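Local structure of lactate dehydrogenase (6CT6) at residues B[195-200]-B[299-304]. The protein probably catalyses the NADH-dependent reduction of pyruvate to lactate. Numbering follows the deposited sequence.
With GLC (alpha-D-glucopyranose), chain E.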
# COMPACT_ATOMS: atom_id res chain seq x y z
N MET B 195 -7.55 -24.11 17.56
CA MET B 195 -6.22 -24.51 18.01
C MET B 195 -5.96 -26.00 17.77
O MET B 195 -4.81 -26.40 17.60
CB MET B 195 -6.04 -24.17 19.49
CG MET B 195 -6.38 -22.73 19.84
SD MET B 195 -5.55 -21.52 18.78
CE MET B 195 -3.91 -21.50 19.50
N ARG B 196 -7.02 -26.81 17.75
CA ARG B 196 -6.84 -28.25 17.55
C ARG B 196 -6.42 -28.58 16.13
O ARG B 196 -5.78 -29.61 15.89
CB ARG B 196 -8.14 -28.98 17.90
CG ARG B 196 -8.10 -30.49 17.65
CD ARG B 196 -9.29 -31.20 18.27
NE ARG B 196 -10.54 -30.97 17.55
CZ ARG B 196 -10.99 -31.73 16.55
NH1 ARG B 196 -10.30 -32.78 16.14
NH2 ARG B 196 -12.14 -31.43 15.96
N TYR B 197 -6.76 -27.72 15.16
CA TYR B 197 -6.50 -27.97 13.75
C TYR B 197 -5.21 -27.33 13.25
O TYR B 197 -4.91 -27.42 12.06
CB TYR B 197 -7.67 -27.48 12.90
CG TYR B 197 -8.86 -28.41 12.84
CD1 TYR B 197 -8.91 -29.45 11.91
CD2 TYR B 197 -9.96 -28.24 13.67
CE1 TYR B 197 -10.00 -30.30 11.83
CE2 TYR B 197 -11.06 -29.08 13.60
CZ TYR B 197 -11.07 -30.11 12.67
OH TYR B 197 -12.16 -30.95 12.59
N ILE B 198 -4.43 -26.68 14.12
CA ILE B 198 -3.16 -26.10 13.70
C ILE B 198 -2.21 -27.23 13.33
O ILE B 198 -2.02 -28.18 14.11
CB ILE B 198 -2.55 -25.22 14.80
CG1 ILE B 198 -3.46 -24.03 15.13
CG2 ILE B 198 -1.16 -24.72 14.37
CD1 ILE B 198 -3.02 -23.26 16.36
N THR B 199 -1.60 -27.14 12.15
CA THR B 199 -0.59 -28.11 11.75
C THR B 199 0.65 -27.40 11.23
O THR B 199 0.58 -26.28 10.71
CB THR B 199 -1.10 -29.09 10.67
OG1 THR B 199 -1.35 -28.39 9.45
CG2 THR B 199 -2.37 -29.79 11.13
N ILE B 200 1.78 -28.07 11.39
CA ILE B 200 3.05 -27.66 10.80
C ILE B 200 3.32 -28.64 9.66
O ILE B 200 3.71 -29.79 9.90
CB ILE B 200 4.18 -27.64 11.83
CG1 ILE B 200 3.78 -26.88 13.09
CG2 ILE B 200 5.45 -27.06 11.21
CD1 ILE B 200 3.34 -25.44 12.87
N LEU B 299 -16.10 -29.08 8.75
CA LEU B 299 -15.16 -29.66 9.69
C LEU B 299 -15.88 -30.60 10.66
O LEU B 299 -17.05 -30.41 11.00
CB LEU B 299 -14.45 -28.56 10.47
CG LEU B 299 -13.64 -27.54 9.66
CD1 LEU B 299 -13.18 -26.39 10.55
CD2 LEU B 299 -12.45 -28.20 9.00
N ASP B 300 -15.15 -31.62 11.11
CA ASP B 300 -15.68 -32.57 12.09
C ASP B 300 -15.37 -32.05 13.50
O ASP B 300 -14.58 -32.61 14.26
CB ASP B 300 -15.10 -33.96 11.86
CG ASP B 300 -15.73 -35.02 12.74
OD1 ASP B 300 -16.85 -34.78 13.24
OD2 ASP B 300 -15.12 -36.09 12.93
N LEU B 301 -16.03 -30.94 13.83
CA LEU B 301 -15.83 -30.30 15.12
C LEU B 301 -16.30 -31.20 16.26
O LEU B 301 -17.29 -31.94 16.14
CB LEU B 301 -16.58 -28.97 15.19
CG LEU B 301 -16.19 -27.88 14.18
CD1 LEU B 301 -17.10 -26.66 14.31
CD2 LEU B 301 -14.74 -27.48 14.37
N ASN B 302 -15.59 -31.13 17.38
CA ASN B 302 -15.98 -31.85 18.58
C ASN B 302 -17.01 -31.02 19.36
O ASN B 302 -17.39 -29.91 18.96
CB ASN B 302 -14.75 -32.17 19.43
CG ASN B 302 -14.06 -30.93 19.97
OD1 ASN B 302 -14.66 -29.86 20.07
ND2 ASN B 302 -12.79 -31.08 20.35
N GLN B 303 -17.46 -31.56 20.49
CA GLN B 303 -18.56 -30.93 21.22
C GLN B 303 -18.16 -29.56 21.76
O GLN B 303 -18.92 -28.60 21.64
CB GLN B 303 -19.03 -31.86 22.34
CG GLN B 303 -19.31 -33.28 21.88
CD GLN B 303 -20.16 -33.32 20.62
OE1 GLN B 303 -21.24 -32.74 20.57
NE2 GLN B 303 -19.66 -34.00 19.60
N GLU B 304 -16.98 -29.46 22.38
CA GLU B 304 -16.53 -28.17 22.89
C GLU B 304 -16.49 -27.13 21.77
O GLU B 304 -16.92 -25.98 21.96
CB GLU B 304 -15.16 -28.29 23.54
CG GLU B 304 -14.49 -26.95 23.83
CD GLU B 304 -13.17 -27.07 24.55
OE1 GLU B 304 -12.94 -28.12 25.20
OE2 GLU B 304 -12.36 -26.12 24.48
C1 GLC E . -10.21 -22.70 23.85
C2 GLC E . -9.67 -23.70 22.77
C3 GLC E . -8.42 -24.44 23.29
C4 GLC E . -7.44 -23.37 23.71
C5 GLC E . -8.03 -22.77 24.97
C6 GLC E . -6.95 -21.82 25.50
O1 GLC E . -11.07 -23.38 24.72
O2 GLC E . -10.64 -24.66 22.45
O3 GLC E . -7.84 -25.18 22.25
O4 GLC E . -6.22 -23.97 24.05
O5 GLC E . -9.18 -22.02 24.61
O6 GLC E . -6.57 -20.96 24.45
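Arg196 and Tyr197 converge on one backbone oxygen, that of Asp300, in the loop entering the C-terminal helix 303-328. The Arg196 guanidinium presents its edge to this oxygen, NH2 lying 3.2 Å from Asp300 O, but the bond is bent (138° at the hydrogen) and the donor sits above the carbonyl plane. Tyr197 OH adds a weak bond to the same oxygen at 3.4 Å. With CG anti to the backbone N (chi1 176°), Arg196 reaches across to the loop, and its NE forms a salt bridge with Glu305. Asn302, the N-cap residue, turns OD1 to the backbone N of Glu305, while its ND2 lies 3.6 Å from Arg196 NE, the amide and guanidinium planes 27° apart. Farther in, Leu299 and Leu301 meet the Tyr197 ring obliquely, Leu301 CD2 standing 4.1 Å from Tyr197 CE2. Met195 and Glu304, one from each segment, belong to the pocket holding alpha-D-glucopyranose in this crystal structure: Glu304 OE2 accepts bonds from its O1 and O2, and Met195 CB approaches its O3 at 3.4 Å. At the surface of the alpha/beta C-terminal domain, one modest and one weak bond thus share the Asp300 carbonyl beside a capped helix start, and the charge of Arg196 is probably balanced chiefly by Glu305 rather than by the more distant Asp300 carboxylate.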